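Local coordinates for protein heme oxygenase (Chlamydomonas reinhardtii, PDB 4RAJ) that probably oxidises heme to biliverdin, releasing iron and carbon monoxide, as an all-helical heme oxygenase, here crystallised without its heme, at residues 61-75 with 89-101. Numbering follows the deposited sequence.
Sequences YYVFVALEAALDEAL and LKGGLYRAPGFKQ
Glu68 runs its extended side chain over one face of the Tyr94 ring, with Glu68 CG above the ring centre, 3.5 Å from the centroid, in a CH-pi contact. The carboxylate stays stacked over the CB/CG side of the ring, the planes 12° apart. It grips two successive backbone amides on its syn sides: Arg95 N gives a nearly straight bond to Glu68 OE2 (2.7 Å), and Ala96 N binds Glu68 OE1 (3.1 Å). This buried acid thus takes the amides at the start of helix 96-107. In the all-helical heme oxygenase fold, segment 96-101 runs roughly antiparallel to 61-75 of helix 50-76. His148 of helix 140-151 also bonds Glu68 OE2. Tyr94 OH donates to Asp72 OD1 (2.8 Å), while Lys90 NZ forms a salt bridge to the same oxygen from the opposite face of the carboxylate. A phenylalanine in place of Tyr94 would probably leave Asp72 OD1 with Lys90 as its one hydrogen-bonding partner across this contact. Further along, Arg95 CB covers a face of the Phe64 ring. The Arg95 guanidinium group turns away to backbone oxygens of Gly92, Leu93 and Asp178. The Phe64 and Phe99 rings are tilted by 23° and offset so far that they barely overlap. A chi1 of 161° turns the Tyr61 ring beside the Lys100 chain, with Tyr61 CE1 3.5 Å from Lys100 CB.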
ATOM      1  N   TYR A  61      -7.197  -0.440  -3.530  1.00 16.43           N
ATOM      2  CA  TYR A  61      -7.021  -1.014  -4.855  1.00 17.12           C
ATOM      3  C   TYR A  61      -6.485   0.091  -5.769  1.00 22.09           C
ATOM      4  O   TYR A  61      -5.456  -0.081  -6.437  1.00 19.48           O
ATOM      5  CB  TYR A  61      -8.342  -1.598  -5.377  1.00 18.85           C
ATOM      6  CG  TYR A  61      -8.365  -1.803  -6.872  1.00 18.27           C
ATOM      7  CD1 TYR A  61      -7.485  -2.684  -7.491  1.00 16.83           C
ATOM      8  CD2 TYR A  61      -9.274  -1.111  -7.670  1.00 21.95           C
ATOM      9  CE1 TYR A  61      -7.510  -2.875  -8.883  1.00 24.30           C
ATOM     10  CE2 TYR A  61      -9.299  -1.289  -9.049  1.00 27.33           C
ATOM     11  CZ  TYR A  61      -8.422  -2.172  -9.647  1.00 27.11           C
ATOM     12  OH  TYR A  61      -8.455  -2.334 -11.023  1.00 28.39           O
ATOM     13  N   TYR A  62      -7.149   1.245  -5.755  1.00 17.77           N
ATOM     14  CA  TYR A  62      -6.708   2.362  -6.586  1.00 18.08           C
ATOM     15  C   TYR A  62      -5.357   2.917  -6.167  1.00 18.07           C
ATOM     16  O   TYR A  62      -4.577   3.343  -7.025  1.00 17.99           O
ATOM     17  CB  TYR A  62      -7.744   3.489  -6.573  1.00 18.74           C
ATOM     18  CG  TYR A  62      -9.002   3.097  -7.335  1.00 19.36           C
ATOM     19  CD1 TYR A  62      -8.931   2.702  -8.669  1.00 21.81           C
ATOM     20  CD2 TYR A  62     -10.250   3.123  -6.721  1.00 22.50           C
ATOM     21  CE1 TYR A  62     -10.079   2.341  -9.370  1.00 24.72           C
ATOM     22  CE2 TYR A  62     -11.404   2.768  -7.414  1.00 25.12           C
ATOM     23  CZ  TYR A  62     -11.311   2.384  -8.736  1.00 29.72           C
ATOM     24  OH  TYR A  62     -12.464   2.028  -9.413  1.00 31.94           O
ATOM     25  N   VAL A  63      -5.081   2.949  -4.864  1.00 18.75           N
ATOM     26  CA  VAL A  63      -3.754   3.392  -4.418  1.00 15.84           C
ATOM     27  C   VAL A  63      -2.682   2.490  -5.023  1.00 21.75           C
ATOM     28  O   VAL A  63      -1.709   2.956  -5.641  1.00 17.40           O
ATOM     29  CB  VAL A  63      -3.615   3.387  -2.883  1.00 15.16           C
ATOM     30  CG1 VAL A  63      -2.138   3.606  -2.477  1.00 16.98           C
ATOM     31  CG2 VAL A  63      -4.533   4.459  -2.254  1.00 17.40           C
ATOM     32  N   PHE A  64      -2.856   1.184  -4.881  1.00 16.53           N
ATOM     33  CA  PHE A  64      -1.842   0.294  -5.431  1.00 16.43           C
ATOM     34  C   PHE A  64      -1.817   0.271  -6.964  1.00 20.60           C
ATOM     35  O   PHE A  64      -0.749   0.112  -7.541  1.00 21.73           O
ATOM     36  CB  PHE A  64      -2.007  -1.126  -4.862  1.00 17.54           C
ATOM     37  CG  PHE A  64      -1.481  -1.240  -3.462  1.00 17.71           C
ATOM     38  CD1 PHE A  64      -0.117  -1.328  -3.230  1.00 18.38           C
ATOM     39  CD2 PHE A  64      -2.334  -1.189  -2.376  1.00 26.09           C
ATOM     40  CE1 PHE A  64       0.382  -1.393  -1.928  1.00 18.80           C
ATOM     41  CE2 PHE A  64      -1.842  -1.252  -1.069  1.00 25.23           C
ATOM     42  CZ  PHE A  64      -0.487  -1.354  -0.852  1.00 16.94           C
ATOM     43  N   VAL A  65      -2.958   0.428  -7.630  1.00 18.73           N
ATOM     44  CA  VAL A  65      -2.922   0.559  -9.093  1.00 16.64           C
ATOM     45  C   VAL A  65      -2.014   1.735  -9.481  1.00 20.79           C
ATOM     46  O   VAL A  65      -1.162   1.613 -10.366  1.00 22.03           O
ATOM     47  CB  VAL A  65      -4.331   0.776  -9.693  1.00 22.80           C
ATOM     48  CG1 VAL A  65      -4.235   1.354 -11.095  1.00 26.23           C
ATOM     49  CG2 VAL A  65      -5.114  -0.538  -9.703  1.00 25.54           C
ATOM     50  N   ALA A  66      -2.177   2.856  -8.777  1.00 18.02           N
ATOM     51  CA  ALA A  66      -1.457   4.085  -9.106  1.00 17.87           C
ATOM     52  C   ALA A  66       0.047   3.934  -8.866  1.00 20.62           C
ATOM     53  O   ALA A  66       0.856   4.275  -9.731  1.00 20.25           O
ATOM     54  CB  ALA A  66      -2.003   5.258  -8.291  1.00 22.67           C
ATOM     55  N   LEU A  67       0.409   3.458  -7.676  1.00 16.93           N
ATOM     56  CA  LEU A  67       1.806   3.246  -7.308  1.00 19.57           C
ATOM     57  C   LEU A  67       2.495   2.259  -8.256  1.00 22.79           C
ATOM     58  O   LEU A  67       3.619   2.486  -8.738  1.00 18.81           O
ATOM     59  CB  LEU A  67       1.887   2.747  -5.860  1.00 17.85           C
ATOM     60  CG  LEU A  67       3.233   2.412  -5.224  1.00 22.35           C
ATOM     61  CD1 LEU A  67       4.262   3.504  -5.489  1.00 22.01           C
ATOM     62  CD2 LEU A  67       3.033   2.230  -3.733  1.00 21.83           C
ATOM     63  N   GLU A  68       1.821   1.156  -8.549  1.00 21.18           N
ATOM     64  CA  GLU A  68       2.450   0.126  -9.354  1.00 22.70           C
ATOM     65  C   GLU A  68       2.530   0.533 -10.832  1.00 22.25           C
ATOM     66  O   GLU A  68       3.470   0.157 -11.528  1.00 22.83           O
ATOM     67  CB  GLU A  68       1.708  -1.209  -9.146  1.00 21.34           C
ATOM     68  CG  GLU A  68       2.094  -1.813  -7.783  1.00 20.35           C
ATOM     69  CD  GLU A  68       1.138  -2.871  -7.249  1.00 22.71           C
ATOM     70  OE1 GLU A  68       0.386  -3.466  -8.046  1.00 16.80           O
ATOM     71  OE2 GLU A  68       1.165  -3.108  -6.020  1.00 19.67           O
ATOM     72  N   ALA A  69       1.576   1.336 -11.300  1.00 22.35           N
ATOM     73  CA  ALA A  69       1.642   1.853 -12.665  1.00 21.49           C
ATOM     74  C   ALA A  69       2.814   2.830 -12.804  1.00 27.19           C
ATOM     75  O   ALA A  69       3.521   2.842 -13.813  1.00 26.24           O
ATOM     76  CB  ALA A  69       0.346   2.533 -13.045  1.00 25.18           C
ATOM     77  N   ALA A  70       3.018   3.647 -11.777  1.00 22.54           N
ATOM     78  CA  ALA A  70       4.106   4.617 -11.777  1.00 21.98           C
ATOM     79  C   ALA A  70       5.452   3.891 -11.771  1.00 25.57           C
ATOM     80  O   ALA A  70       6.369   4.262 -12.510  1.00 27.64           O
ATOM     81  CB  ALA A  70       3.994   5.556 -10.571  1.00 23.20           C
ATOM     82  N   LEU A  71       5.565   2.863 -10.936  1.00 20.77           N
ATOM     83  CA  LEU A  71       6.776   2.053 -10.888  1.00 18.25           C
ATOM     84  C   LEU A  71       7.038   1.354 -12.218  1.00 29.27           C
ATOM     85  O   LEU A  71       8.183   1.285 -12.687  1.00 27.15           O
ATOM     86  CB  LEU A  71       6.692   0.998  -9.785  1.00 19.46           C
ATOM     87  CG  LEU A  71       6.743   1.488  -8.335  1.00 24.33           C
ATOM     88  CD1 LEU A  71       6.191   0.410  -7.395  1.00 22.67           C
ATOM     89  CD2 LEU A  71       8.164   1.871  -7.949  1.00 22.86           C
ATOM     90  N   ASP A  72       5.979   0.809 -12.812  1.00 21.95           N
ATOM     91  CA  ASP A  72       6.121   0.093 -14.084  1.00 24.46           C
ATOM     92  C   ASP A  72       6.595   1.030 -15.184  1.00 25.42           C
ATOM     93  O   ASP A  72       7.376   0.640 -16.054  1.00 27.08           O
ATOM     94  CB  ASP A  72       4.800  -0.568 -14.484  1.00 23.88           C
ATOM     95  CG  ASP A  72       4.510  -1.829 -13.683  1.00 33.58           C
ATOM     96  OD1 ASP A  72       5.418  -2.332 -12.980  1.00 31.16           O
ATOM     97  OD2 ASP A  72       3.371  -2.324 -13.771  1.00 43.30           O
ATOM     98  N   GLU A  73       6.107   2.265 -15.135  1.00 31.00           N
ATOM     99  CA  GLU A  73       6.528   3.311 -16.053  1.00 32.41           C
ATOM    100  C   GLU A  73       8.007   3.645 -15.879  1.00 35.96           C
ATOM    101  O   GLU A  73       8.723   3.849 -16.865  1.00 33.69           O
ATOM    102  CB  GLU A  73       5.687   4.570 -15.847  1.00 46.11           C
ATOM    103  CG  GLU A  73       5.758   5.543 -17.007  1.00 61.17           C
ATOM    104  CD  GLU A  73       5.159   4.961 -18.271  1.00 73.18           C
ATOM    105  OE1 GLU A  73       3.940   5.140 -18.484  1.00 81.48           O
ATOM    106  OE2 GLU A  73       5.903   4.319 -19.046  1.00 72.04           O
ATOM    107  N   ALA A  74       8.455   3.720 -14.625  1.00 29.73           N
ATOM    108  CA  ALA A  74       9.863   3.989 -14.338  1.00 37.24           C
ATOM    109  C   ALA A  74      10.738   2.824 -14.813  1.00 37.35           C
ATOM    110  O   ALA A  74      11.806   3.049 -15.389  1.00 33.39           O
ATOM    111  CB  ALA A  74      10.080   4.256 -12.844  1.00 28.41           C
ATOM    112  N   LEU A  75      10.286   1.589 -14.586  1.00 26.51           N
ATOM    113  CA  LEU A  75      11.032   0.422 -15.055  1.00 28.37           C
ATOM    114  C   LEU A  75      11.117   0.392 -16.574  1.00 36.05           C
ATOM    115  O   LEU A  75      12.157   0.059 -17.147  1.00 32.68           O
ATOM    116  CB  LEU A  75      10.401  -0.868 -14.554  1.00 28.94           C
ATOM    117  CG  LEU A  75      10.563  -1.178 -13.070  1.00 31.48           C
ATOM    118  CD1 LEU A  75       9.693  -2.374 -12.716  1.00 36.79           C
ATOM    119  CD2 LEU A  75      12.026  -1.444 -12.721  1.00 25.35           C
ATOM    120  N   LEU A  89      10.839  -5.852  -6.611  1.00 25.75           N
ATOM    121  CA  LEU A  89       9.520  -5.284  -6.906  1.00 20.33           C
ATOM    122  C   LEU A  89       8.611  -6.244  -7.664  1.00 24.76           C
ATOM    123  O   LEU A  89       7.417  -6.352  -7.380  1.00 26.40           O
ATOM    124  CB  LEU A  89       9.664  -3.992  -7.724  1.00 24.13           C
ATOM    125  CG  LEU A  89      10.250  -2.775  -7.025  1.00 26.59           C
ATOM    126  CD1 LEU A  89      10.483  -1.648  -8.035  1.00 27.23           C
ATOM    127  CD2 LEU A  89       9.319  -2.311  -5.926  1.00 24.26           C
ATOM    128  N   LYS A  90       9.184  -6.930  -8.645  1.00 24.27           N
ATOM    129  CA  LYS A  90       8.398  -7.715  -9.575  1.00 27.01           C
ATOM    130  C   LYS A  90       8.338  -9.182  -9.171  1.00 30.97           C
ATOM    131  O   LYS A  90       7.939 -10.018  -9.967  1.00 34.24           O
ATOM    132  CB  LYS A  90       8.970  -7.579 -10.989  1.00 29.26           C
ATOM    133  CG  LYS A  90       9.134  -6.126 -11.454  1.00 33.82           C
ATOM    134  CD  LYS A  90       7.797  -5.415 -11.595  1.00 43.86           C
ATOM    135  CE  LYS A  90       6.896  -6.116 -12.588  1.00 44.64           C
ATOM    136  NZ  LYS A  90       5.664  -5.327 -12.853  1.00 48.69           N
ATOM    137  N   GLY A  91       8.718  -9.492  -7.934  1.00 25.61           N
ATOM    138  CA  GLY A  91       8.789 -10.885  -7.514  1.00 27.80           C
ATOM    139  C   GLY A  91       7.728 -11.307  -6.515  1.00 28.89           C
ATOM    140  O   GLY A  91       7.883 -12.316  -5.824  1.00 29.94           O
ATOM    141  N   GLY A  92       6.646 -10.542  -6.438  1.00 23.48           N
ATOM    142  CA  GLY A  92       5.537 -10.865  -5.555  1.00 25.32           C
ATOM    143  C   GLY A  92       5.063  -9.733  -4.656  1.00 23.23           C
ATOM    144  O   GLY A  92       4.034  -9.854  -3.992  1.00 22.27           O
ATOM    145  N   LEU A  93       5.806  -8.634  -4.604  1.00 20.72           N
ATOM    146  CA  LEU A  93       5.411  -7.536  -3.743  1.00 20.57           C
ATOM    147  C   LEU A  93       4.109  -6.877  -4.176  1.00 18.80           C
ATOM    148  O   LEU A  93       3.348  -6.403  -3.324  1.00 19.27           O
ATOM    149  CB  LEU A  93       6.497  -6.459  -3.699  1.00 27.99           C
ATOM    150  CG  LEU A  93       7.469  -6.325  -2.525  1.00 35.94           C
ATOM    151  CD1 LEU A  93       8.162  -4.971  -2.615  1.00 37.43           C
ATOM    152  CD2 LEU A  93       6.812  -6.497  -1.169  1.00 26.03           C
ATOM    153  N   TYR A  94       3.886  -6.806  -5.492  1.00 20.58           N
ATOM    154  CA  TYR A  94       2.759  -6.053  -6.041  1.00 18.46           C
ATOM    155  C   TYR A  94       1.417  -6.577  -5.512  1.00 19.96           C
ATOM    156  O   TYR A  94       1.231  -7.792  -5.374  1.00 19.05           O
ATOM    157  CB  TYR A  94       2.761  -6.105  -7.570  1.00 20.38           C
ATOM    158  CG  TYR A  94       3.671  -5.099  -8.259  1.00 21.58           C
ATOM    159  CD1 TYR A  94       4.747  -4.511  -7.594  1.00 22.55           C
ATOM    160  CD2 TYR A  94       3.438  -4.728  -9.580  1.00 26.91           C
ATOM    161  CE1 TYR A  94       5.576  -3.586  -8.243  1.00 25.53           C
ATOM    162  CE2 TYR A  94       4.255  -3.811 -10.233  1.00 28.94           C
ATOM    163  CZ  TYR A  94       5.326  -3.249  -9.565  1.00 31.00           C
ATOM    164  OH  TYR A  94       6.136  -2.334 -10.231  1.00 30.24           O
ATOM    165  N   ARG A  95       0.491  -5.648  -5.268  1.00 17.75           N
ATOM    166  CA  ARG A  95      -0.772  -5.911  -4.592  1.00 20.06           C
ATOM    167  C   ARG A  95      -2.021  -5.633  -5.432  1.00 18.10           C
ATOM    168  O   ARG A  95      -3.091  -6.121  -5.087  1.00 19.35           O
ATOM    169  CB  ARG A  95      -0.891  -5.054  -3.308  1.00 17.32           C
ATOM    170  CG  ARG A  95       0.130  -5.335  -2.211  1.00 17.33           C
ATOM    171  CD  ARG A  95      -0.098  -6.744  -1.612  1.00 16.13           C
ATOM    172  NE  ARG A  95       0.659  -7.764  -2.337  1.00 18.97           N
ATOM    173  CZ  ARG A  95       0.434  -9.078  -2.248  1.00 20.18           C
ATOM    174  NH1 ARG A  95      -0.537  -9.534  -1.466  1.00 20.80           N
ATOM    175  NH2 ARG A  95       1.175  -9.939  -2.951  1.00 19.22           N
ATOM    176  N   ALA A  96      -1.928  -4.815  -6.479  1.00 20.82           N
ATOM    177  CA  ALA A  96      -3.175  -4.389  -7.163  1.00 19.54           C
ATOM    178  C   ALA A  96      -3.990  -5.587  -7.718  1.00 22.35           C
ATOM    179  O   ALA A  96      -5.221  -5.603  -7.602  1.00 19.29           O
ATOM    180  CB  ALA A  96      -2.877  -3.382  -8.278  1.00 18.64           C
ATOM    181  N   PRO A  97      -3.314  -6.599  -8.294  1.00 18.25           N
ATOM    182  CA  PRO A  97      -4.148  -7.721  -8.745  1.00 20.74           C
ATOM    183  C   PRO A  97      -4.847  -8.460  -7.604  1.00 22.73           C
ATOM    184  O   PRO A  97      -6.002  -8.853  -7.776  1.00 17.92           O
ATOM    185  CB  PRO A  97      -3.147  -8.641  -9.448  1.00 29.41           C
ATOM    186  CG  PRO A  97      -2.070  -7.725  -9.913  1.00 30.10           C
ATOM    187  CD  PRO A  97      -1.927  -6.732  -8.789  1.00 19.21           C
ATOM    188  N   GLY A  98      -4.169  -8.635  -6.469  1.00 19.15           N
ATOM    189  CA  GLY A  98      -4.793  -9.210  -5.284  1.00 22.18           C
ATOM    190  C   GLY A  98      -5.986  -8.399  -4.768  1.00 23.31           C
ATOM    191  O   GLY A  98      -7.045  -8.954  -4.427  1.00 18.04           O
ATOM    192  N   PHE A  99      -5.831  -7.081  -4.709  1.00 17.42           N
ATOM    193  CA  PHE A  99      -6.959  -6.222  -4.323  1.00 18.52           C
ATOM    194  C   PHE A  99      -8.116  -6.360  -5.302  1.00 17.45           C
ATOM    195  O   PHE A  99      -9.271  -6.442  -4.916  1.00 17.65           O
ATOM    196  CB  PHE A  99      -6.542  -4.746  -4.256  1.00 17.90           C
ATOM    197  CG  PHE A  99      -5.938  -4.342  -2.933  1.00 20.19           C
ATOM    198  CD1 PHE A  99      -4.575  -4.498  -2.714  1.00 25.98           C
ATOM    199  CD2 PHE A  99      -6.730  -3.792  -1.922  1.00 18.34           C
ATOM    200  CE1 PHE A  99      -4.013  -4.126  -1.519  1.00 29.22           C
ATOM    201  CE2 PHE A  99      -6.180  -3.421  -0.726  1.00 20.11           C
ATOM    202  CZ  PHE A  99      -4.813  -3.587  -0.519  1.00 21.83           C
ATOM    203  N   LYS A 100      -7.808  -6.371  -6.587  1.00 16.43           N
ATOM    204  CA  LYS A 100      -8.873  -6.460  -7.576  1.00 17.41           C
ATOM    205  C   LYS A 100      -9.612  -7.788  -7.441  1.00 19.56           C
ATOM    206  O   LYS A 100     -10.831  -7.826  -7.529  1.00 18.68           O
ATOM    207  CB  LYS A 100      -8.326  -6.301  -8.996  1.00 17.74           C
ATOM    208  CG  LYS A 100      -9.414  -5.945 -10.005  1.00 23.31           C
ATOM    209  CD  LYS A 100      -8.933  -6.079 -11.445  1.00 21.37           C
ATOM    210  CE  LYS A 100      -9.900  -5.375 -12.386  1.00 24.90           C
ATOM    211  NZ  LYS A 100      -9.596  -5.691 -13.809  1.00 38.43           N
ATOM    212  N   GLN A 101      -8.880  -8.876  -7.212  1.00 19.47           N
ATOM    213  CA  GLN A 101      -9.516 -10.175  -6.999  1.00 19.50           C
ATOM    214  C   GLN A 101     -10.499 -10.147  -5.830  1.00 19.54           C
ATOM    215  O   GLN A 101     -11.619 -10.660  -5.928  1.00 17.40           O
ATOM    216  CB  GLN A 101      -8.454 -11.259  -6.761  1.00 21.47           C
ATOM    217  CG  GLN A 101      -7.774 -11.706  -8.032  1.00 35.08           C
ATOM    218  CD  GLN A 101      -6.513 -12.507  -7.759  1.00 50.35           C
ATOM    219  OE1 GLN A 101      -6.491 -13.371  -6.880  1.00 46.07           O
ATOM    220  NE2 GLN A 101      -5.455 -12.225  -8.516  1.00 49.85           N
TER